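Local coordinates for B-type flagellar hook-associated protein 2 (Pseudomonas aeruginosa, PDB 5FHY) that caps the growing tip of the bacterial flagellum, helping flagellin monomers polymerise there and keeping them from leaking out, and is essential for motility, at residues N86-A94 and A106-L117; G127-S135 and L145-A153. All blocks are in the same frame, centred on the assembly; numbering follows the deposited sequence.

Interaction 1: N86-A94 and A106-L117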
loop_
_atom_site.group_PDB
_atom_site.type_symbol
_atom_site.label_atom_id
_atom_site.label_comp_id
_atom_site.label_asym_id
_atom_site.label_seq_id
_atom_site.Cartn_x
_atom_site.Cartn_y
_atom_site.Cartn_z
ATOM N N ASN B 86 -37.851 56.603 18.198
ATOM C CA ASN B 86 -38.898 56.806 17.198
ATOM C C ASN B 86 -38.381 56.739 15.760
ATOM O O ASN B 86 -38.745 57.558 14.919
ATOM C CB ASN B 86 -39.612 58.140 17.435
ATOM C CG ASN B 86 -38.677 59.323 17.371
ATOM O OD1 ASN B 86 -37.469 59.179 17.542
ATOM N ND2 ASN B 86 -39.229 60.502 17.117
ATOM N N THR B 87 -37.546 55.743 15.486
ATOM C CA THR B 87 -37.158 55.407 14.126
ATOM C C THR B 87 -37.482 53.940 13.868
ATOM O O THR B 87 -37.824 53.208 14.795
ATOM C CB THR B 87 -35.662 55.655 13.882
ATOM O OG1 THR B 87 -34.898 54.954 14.869
ATOM C CG2 THR B 87 -35.344 57.137 13.968
ATOM N N LEU B 88 -37.378 53.517 12.611
ATOM C CA LEU B 88 -37.644 52.127 12.243
ATOM C C LEU B 88 -36.684 51.188 12.969
ATOM O O LEU B 88 -37.097 50.180 13.542
ATOM C CB LEU B 88 -37.529 51.924 10.729
ATOM C CG LEU B 88 -38.767 52.221 9.876
ATOM C CD1 LEU B 88 -39.005 53.723 9.767
ATOM C CD2 LEU B 88 -38.637 51.598 8.504
ATOM N N ALA B 89 -35.401 51.527 12.927
ATOM C CA ALA B 89 -34.363 50.748 13.596
ATOM C C ALA B 89 -34.532 50.821 15.108
ATOM O O ALA B 89 -34.113 49.922 15.840
ATOM C CB ALA B 89 -32.986 51.246 13.194
ATOM N N GLY B 90 -35.148 51.908 15.562
ATOM C CA GLY B 90 -35.424 52.116 16.970
ATOM C C GLY B 90 -36.529 51.185 17.431
ATOM O O GLY B 90 -36.488 50.650 18.538
ATOM N N MET B 91 -37.531 50.995 16.578
ATOM C CA MET B 91 -38.610 50.068 16.885
ATOM C C MET B 91 -38.120 48.628 16.783
ATOM O O MET B 91 -38.529 47.774 17.564
ATOM C CB MET B 91 -39.810 50.291 15.959
ATOM C CG MET B 91 -40.347 51.721 15.946
ATOM S SD MET B 91 -40.405 52.489 17.578
ATOM C CE MET B 91 -41.550 51.415 18.419
ATOM N N ARG B 92 -37.259 48.362 15.804
ATOM C CA ARG B 92 -36.649 47.043 15.639
ATOM C C ARG B 92 -35.922 46.592 16.906
ATOM O O ARG B 92 -36.114 45.470 17.376
ATOM C CB ARG B 92 -35.672 47.043 14.460
ATOM C CG ARG B 92 -34.593 45.974 14.557
ATOM C CD ARG B 92 -33.697 45.942 13.328
ATOM N NE ARG B 92 -32.961 47.188 13.129
ATOM C CZ ARG B 92 -31.760 47.432 13.643
ATOM N NH1 ARG B 92 -31.169 46.531 14.411
ATOM N NH2 ARG B 92 -31.161 48.588 13.407
ATOM N N ASP B 93 -35.097 47.478 17.461
ATOM C CA ASP B 93 -34.319 47.156 18.653
ATOM C C ASP B 93 -35.224 46.912 19.854
ATOM O O ASP B 93 -34.958 46.033 20.672
ATOM C CB ASP B 93 -33.329 48.279 18.975
ATOM C CG ASP B 93 -32.251 48.429 17.919
ATOM O OD1 ASP B 93 -31.952 47.434 17.228
ATOM O OD2 ASP B 93 -31.697 49.540 17.788
ATOM N N ALA B 94 -36.294 47.697 19.957
ATOM C CA ALA B 94 -37.205 47.597 21.091
ATOM C C ALA B 94 -37.938 46.267 21.055
ATOM O O ALA B 94 -37.920 45.509 22.024
ATOM C CB ALA B 94 -38.196 48.747 21.089
ATOM N N ALA B 106 -37.894 40.877 15.075
ATOM C CA ALA B 106 -38.221 41.921 14.115
ATOM C C ALA B 106 -37.026 42.291 13.246
ATOM O O ALA B 106 -35.876 42.185 13.667
ATOM C CB ALA B 106 -38.747 43.151 14.836
ATOM N N THR B 107 -37.310 42.736 12.030
ATOM C CA THR B 107 -36.274 43.219 11.132
ATOM C C THR B 107 -36.854 44.283 10.216
ATOM O O THR B 107 -38.033 44.621 10.317
ATOM C CB THR B 107 -35.680 42.074 10.287
ATOM O OG1 THR B 107 -34.490 42.525 9.627
ATOM C CG2 THR B 107 -36.684 41.604 9.243
ATOM N N ILE B 108 -36.019 44.815 9.331
ATOM C CA ILE B 108 -36.443 45.845 8.398
ATOM C C ILE B 108 -36.228 45.319 6.985
ATOM O O ILE B 108 -35.213 44.684 6.700
ATOM C CB ILE B 108 -35.668 47.173 8.598
ATOM C CG1 ILE B 108 -35.686 47.593 10.069
ATOM C CG2 ILE B 108 -36.256 48.280 7.731
ATOM C CD1 ILE B 108 -35.151 48.985 10.311
ATOM N N ILE B 109 -37.184 45.581 6.102
ATOM C CA ILE B 109 -37.066 45.159 4.715
ATOM C C ILE B 109 -37.259 46.371 3.821
ATOM O O ILE B 109 -38.241 47.100 3.950
ATOM C CB ILE B 109 -38.084 44.055 4.339
ATOM C CG1 ILE B 109 -37.638 42.706 4.903
ATOM C CG2 ILE B 109 -38.220 43.931 2.827
ATOM C CD1 ILE B 109 -38.521 41.546 4.475
ATOM N N THR B 110 -36.307 46.580 2.919
ATOM C CA THR B 110 -36.315 47.749 2.054
ATOM C C THR B 110 -36.702 47.350 0.637
ATOM O O THR B 110 -35.956 46.666 -0.057
ATOM C CB THR B 110 -34.940 48.451 2.036
ATOM O OG1 THR B 110 -34.490 48.656 3.381
ATOM C CG2 THR B 110 -35.025 49.792 1.324
ATOM N N ASP B 111 -37.881 47.787 0.213
ATOM C CA ASP B 111 -38.375 47.476 -1.121
ATOM C C ASP B 111 -38.578 48.762 -1.915
ATOM O O ASP B 111 -38.019 49.803 -1.572
ATOM C CB ASP B 111 -39.675 46.664 -1.044
ATOM C CG ASP B 111 -40.804 47.411 -0.349
ATOM O OD1 ASP B 111 -40.524 48.257 0.525
ATOM O OD2 ASP B 111 -41.980 47.146 -0.680
ATOM N N ASN B 112 -39.368 48.697 -2.980
ATOM C CA ASN B 112 -39.574 49.871 -3.823
ATOM C C ASN B 112 -40.549 50.854 -3.192
ATOM O O ASN B 112 -40.736 51.964 -3.691
ATOM C CB ASN B 112 -40.070 49.465 -5.211
ATOM C CG ASN B 112 -39.016 48.734 -6.011
ATOM O OD1 ASN B 112 -37.819 48.878 -5.761
ATOM N ND2 ASN B 112 -39.454 47.938 -6.976
ATOM N N SER B 113 -41.166 50.440 -2.090
ATOM C CA SER B 113 -42.130 51.281 -1.391
ATOM C C SER B 113 -41.465 52.027 -0.241
ATOM O O SER B 113 -41.988 53.025 0.255
ATOM C CB SER B 113 -43.291 50.439 -0.852
ATOM O OG SER B 113 -43.953 49.741 -1.892
ATOM N N GLY B 114 -40.312 51.523 0.186
ATOM C CA GLY B 114 -39.596 52.097 1.308
ATOM C C GLY B 114 -39.043 51.015 2.213
ATOM O O GLY B 114 -38.665 49.936 1.754
ATOM N N SER B 115 -38.984 51.315 3.505
ATOM C CA SER B 115 -38.577 50.339 4.505
ATOM C C SER B 115 -39.760 50.063 5.430
ATOM O O SER B 115 -40.589 50.938 5.657
ATOM C CB SER B 115 -37.367 50.832 5.302
ATOM O OG SER B 115 -36.235 51.015 4.471
ATOM N N ARG B 116 -39.844 48.847 5.953
ATOM C CA ARG B 116 -40.968 48.467 6.800
ATOM C C ARG B 116 -40.524 47.489 7.873
ATOM O O ARG B 116 -39.490 46.834 7.742
ATOM C CB ARG B 116 -42.087 47.841 5.963
ATOM C CG ARG B 116 -41.823 46.400 5.538
ATOM C CD ARG B 116 -42.957 45.877 4.671
ATOM N NE ARG B 116 -42.898 46.468 3.339
ATOM C CZ ARG B 116 -43.939 46.603 2.528
ATOM N NH1 ARG B 116 -45.142 46.192 2.909
ATOM N NH2 ARG B 116 -43.775 47.158 1.335
ATOM N N LEU B 117 -41.312 47.382 8.935
ATOM C CA LEU B 117 -40.991 46.440 9.997
ATOM C C LEU B 117 -41.559 45.071 9.659
ATOM O O LEU B 117 -42.707 44.956 9.235
ATOM C CB LEU B 117 -41.533 46.928 11.341
ATOM C CG LEU B 117 -40.807 48.112 11.980
ATOM C CD1 LEU B 117 -41.684 48.787 13.025
ATOM C CD2 LEU B 117 -39.480 47.672 12.579
#
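Leu88 CG and Ile108 CG1 both lie beside the backbone N (chi1 -86° and -50°), which brings the Ile108 CD1 methyl against Leu88 CB where helix 88-98 packs on the beta hairpin of strands 104-111 and 114-121, within the flagellin hook IN motif. Segment 88-94 of the helix runs roughly antiparallel to strand 106-111, at 156°, the axes approaching to 7.5 Å. From Ile108 the extended CG1 branch reaches the first turn, where CD1 lies 3.8 Å from Leu88 CB and 3.7 Å from Ala89 N; Ala89 turns its own CB away from the hairpin. Leu88 CD2 reaches on to the second strand, 3.5 Å from Ser115 CB. Farther along that strand Leu117, a branched residue on the buried side, divides its methyls: CD1 meets Met91 CB at 3.8 Å, while CD2 rests 3.6 Å from Leu88 O. Met91 then bends away toward Ile79 and Val81 of strand 74-81. Arg92 is partly exposed, and arginine suits that place: its aliphatic part packs across Ile108 at about a right angle while NE forms a salt bridge with Asp194 of a second subunit. Ile108 CD1 sits at the edge of that guanidinium, in its plane, 4.0 Å from Arg92 NE.

Interaction 2: G127-S135 and L145-A153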
loop_
_atom_site.group_PDB
_atom_site.type_symbol
_atom_site.label_atom_id
_atom_site.label_comp_id
_atom_site.label_asym_id
_atom_site.label_seq_id
_atom_site.Cartn_x
_atom_site.Cartn_y
_atom_site.Cartn_z
ATOM N N GLY B 127 -54.528 30.620 15.689
ATOM C CA GLY B 127 -54.807 31.786 16.511
ATOM C C GLY B 127 -53.604 32.488 17.113
ATOM O O GLY B 127 -53.748 33.513 17.777
ATOM N N LYS B 128 -52.414 31.943 16.896
ATOM C CA LYS B 128 -51.207 32.551 17.440
ATOM C C LYS B 128 -50.668 33.583 16.452
ATOM O O LYS B 128 -49.480 33.593 16.132
ATOM C CB LYS B 128 -50.137 31.497 17.757
ATOM C CG LYS B 128 -50.497 30.539 18.888
ATOM C CD LYS B 128 -51.358 29.405 18.372
ATOM C CE LYS B 128 -51.758 28.430 19.460
ATOM N NZ LYS B 128 -52.657 27.379 18.905
ATOM N N ASP B 129 -51.554 34.450 15.971
ATOM C CA ASP B 129 -51.171 35.500 15.034
ATOM C C ASP B 129 -50.579 36.688 15.782
ATOM O O ASP B 129 -50.961 36.960 16.917
ATOM C CB ASP B 129 -52.381 35.954 14.206
ATOM C CG ASP B 129 -52.860 34.891 13.224
ATOM O OD1 ASP B 129 -52.017 34.226 12.586
ATOM O OD2 ASP B 129 -54.091 34.723 13.092
ATOM N N ILE B 130 -49.652 37.396 15.142
ATOM C CA ILE B 130 -49.064 38.590 15.737
ATOM C C ILE B 130 -49.995 39.783 15.528
ATOM O O ILE B 130 -50.433 40.042 14.410
ATOM C CB ILE B 130 -47.672 38.908 15.145
ATOM C CG1 ILE B 130 -46.743 37.699 15.263
ATOM C CG2 ILE B 130 -47.047 40.107 15.851
ATOM C CD1 ILE B 130 -45.402 37.897 14.581
ATOM N N LYS B 131 -50.293 40.506 16.605
ATOM C CA LYS B 131 -51.167 41.674 16.524
ATOM C C LYS B 131 -50.460 42.920 17.047
ATOM O O LYS B 131 -49.728 42.862 18.036
ATOM C CB LYS B 131 -52.466 41.438 17.305
ATOM C CG LYS B 131 -53.453 42.595 17.230
ATOM C CD LYS B 131 -54.787 42.262 17.877
ATOM C CE LYS B 131 -55.835 43.313 17.523
ATOM N NZ LYS B 131 -57.180 43.034 18.106
ATOM N N VAL B 132 -50.689 44.044 16.373
ATOM C CA VAL B 132 -50.093 45.317 16.751
ATOM C C VAL B 132 -51.167 46.384 16.944
ATOM O O VAL B 132 -51.870 46.746 15.997
ATOM C CB VAL B 132 -49.081 45.809 15.700
ATOM C CG1 VAL B 132 -48.440 47.113 16.164
ATOM C CG2 VAL B 132 -48.016 44.746 15.442
ATOM N N GLU B 133 -51.301 46.866 18.177
ATOM C CA GLU B 133 -52.228 47.949 18.501
ATOM C C GLU B 133 -51.466 49.257 18.739
ATOM O O GLU B 133 -50.433 49.262 19.407
ATOM C CB GLU B 133 -53.056 47.587 19.736
ATOM C CG GLU B 133 -54.213 46.634 19.460
ATOM C CD GLU B 133 -54.760 45.979 20.722
ATOM O OE1 GLU B 133 -53.958 45.644 21.620
ATOM O OE2 GLU B 133 -55.992 45.789 20.809
ATOM N N VAL B 134 -51.975 50.364 18.198
ATOM C CA VAL B 134 -51.249 51.632 18.250
ATOM C C VAL B 134 -52.088 52.784 18.803
ATOM O O VAL B 134 -53.161 53.087 18.282
ATOM C CB VAL B 134 -50.749 52.053 16.855
ATOM C CG1 VAL B 134 -50.076 53.424 16.933
ATOM C CG2 VAL B 134 -49.797 51.012 16.280
ATOM N N SER B 135 -51.588 53.424 19.856
ATOM C CA SER B 135 -52.143 54.686 20.335
ATOM C C SER B 135 -51.209 55.820 19.921
ATOM O O SER B 135 -50.081 55.905 20.400
ATOM C CB SER B 135 -52.334 54.674 21.853
ATOM O OG SER B 135 -53.396 53.818 22.234
ATOM N N LEU B 145 -47.758 57.275 13.721
ATOM C CA LEU B 145 -47.425 56.047 14.430
ATOM C C LEU B 145 -48.521 55.020 14.176
ATOM O O LEU B 145 -48.306 53.816 14.307
ATOM C CB LEU B 145 -47.257 56.301 15.931
ATOM C CG LEU B 145 -46.704 55.153 16.784
ATOM C CD1 LEU B 145 -45.196 55.028 16.612
ATOM C CD2 LEU B 145 -47.063 55.345 18.250
ATOM N N SER B 146 -49.697 55.516 13.809
ATOM C CA SER B 146 -50.874 54.674 13.617
ATOM C C SER B 146 -50.762 53.708 12.433
ATOM O O SER B 146 -51.467 52.697 12.388
ATOM C CB SER B 146 -52.115 55.551 13.449
ATOM O OG SER B 146 -51.985 56.396 12.320
ATOM N N GLN B 147 -49.884 54.003 11.478
ATOM C CA GLN B 147 -49.779 53.162 10.288
ATOM C C GLN B 147 -48.958 51.901 10.561
ATOM O O GLN B 147 -48.700 51.113 9.651
ATOM C CB GLN B 147 -49.184 53.941 9.106
ATOM C CG GLN B 147 -47.798 54.516 9.323
ATOM C CD GLN B 147 -47.274 55.242 8.093
ATOM O OE1 GLN B 147 -47.756 55.029 6.980
ATOM N NE2 GLN B 147 -46.281 56.102 8.290
ATOM N N LEU B 148 -48.557 51.710 11.815
ATOM C CA LEU B 148 -47.870 50.486 12.211
ATOM C C LEU B 148 -48.845 49.493 12.832
ATOM O O LEU B 148 -48.441 48.440 13.323
ATOM C CB LEU B 148 -46.737 50.787 13.193
ATOM C CG LEU B 148 -45.525 51.567 12.682
ATOM C CD1 LEU B 148 -44.421 51.553 13.725
ATOM C CD2 LEU B 148 -45.026 51.005 11.357
ATOM N N ALA B 149 -50.132 49.824 12.795
ATOM C CA ALA B 149 -51.144 48.954 13.375
ATOM C C ALA B 149 -51.366 47.752 12.465
ATOM O O ALA B 149 -51.215 47.844 11.248
ATOM C CB ALA B 149 -52.451 49.715 13.605
ATOM N N PHE B 150 -51.714 46.621 13.066
ATOM C CA PHE B 150 -51.931 45.391 12.317
ATOM C C PHE B 150 -52.993 44.547 13.012
ATOM O O PHE B 150 -52.814 44.108 14.149
ATOM C CB PHE B 150 -50.619 44.606 12.178
ATOM C CG PHE B 150 -50.677 43.472 11.178
ATOM C CD1 PHE B 150 -50.287 43.668 9.860
ATOM C CD2 PHE B 150 -51.093 42.206 11.560
ATOM C CE1 PHE B 150 -50.328 42.627 8.943
ATOM C CE2 PHE B 150 -51.137 41.167 10.646
ATOM C CZ PHE B 150 -50.750 41.378 9.340
ATOM N N ASP B 151 -54.100 44.321 12.320
ATOM C CA ASP B 151 -55.162 43.487 12.857
ATOM C C ASP B 151 -55.306 42.248 11.976
ATOM O O ASP B 151 -55.799 42.334 10.851
ATOM C CB ASP B 151 -56.479 44.271 12.937
ATOM C CG ASP B 151 -57.612 43.454 13.526
ATOM O OD1 ASP B 151 -57.332 42.473 14.246
ATOM O OD2 ASP B 151 -58.785 43.798 13.269
ATOM N N PRO B 152 -54.863 41.089 12.490
ATOM C CA PRO B 152 -54.870 39.787 11.804
ATOM C C PRO B 152 -56.253 39.366 11.307
ATOM O O PRO B 152 -56.358 38.540 10.401
ATOM C CB PRO B 152 -54.375 38.826 12.888
ATOM C CG PRO B 152 -53.544 39.668 13.772
ATOM C CD PRO B 152 -54.221 41.004 13.812
ATOM N N ALA B 153 -57.301 39.935 11.892
ATOM C CA ALA B 153 -58.665 39.624 11.486
ATOM C C ALA B 153 -59.004 40.270 10.146
ATOM O O ALA B 153 -59.871 39.787 9.419
ATOM C CB ALA B 153 -59.653 40.069 12.555
#
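Val132 and Phe150 form an antiparallel hydrogen-bonded pair, a single beta bridge that lays the loop 145-153 along strand 130-136, an outer strand of its sheet within this chain, paired on its other side with 65-71. Both bonds are nearly straight: Val132 N to Phe150 O is 3.1 Å, Phe150 N to Val132 O 2.9 Å, each donor on a lone pair in the carbonyl plane. Beta-branched valines suit the extended strand, and their methyls press against the 3-10 turn 146-148 and its neighbours, Val132 CG1 lying 3.1 Å from Leu148 O. With CG1 of Val134 opposite the backbone N (chi1 176°), that methyl comes 3.8 Å from Leu145 CG, while CG2 turns to Ala149 CB at 4.0 Å. Phe150, with chi1 -168°, carries its ring back along the strand, where CD2 stands 3.6 Å from Ile130 O. The rigid apolar ring of Pro152 packs on the aliphatic parts of Lys131 and Asp129, Pro152 CB lying 3.7 Å from Asp129 CB. Lys131, fully extended, lies alongside Asp151 with both polar ends on the same side. Its NZ is 3.9 Å from Asp151 OD1, a long salt bridge, so charge probably adds modestly to a contact held chiefly by two backbone bonds and apolar packing.

How the interactions relate
In this fragment of the longer cap protein, interaction 1 comes first from the N terminus: it closes a loop that holds the end of helix 88-98 and the turn into strand 104-111, setting the helix on the hairpin 104-111/114-121. The chain then leaves strand 114-121 for strand 130-136, and interaction 2 closes a second loop as residues 145-153 return along that strand. The two loops are in series, neither enclosing nor crossing the other. Strand 130-136 pairs with 65-71, so interaction 2 ties the returning loop to a different sheet from the hairpin's. With centres about 15 Å apart, the contacts touch through Leu117 CD1 and Leu148 CD1, 4.0 Å apart, so hairpin and returning loop pack together there.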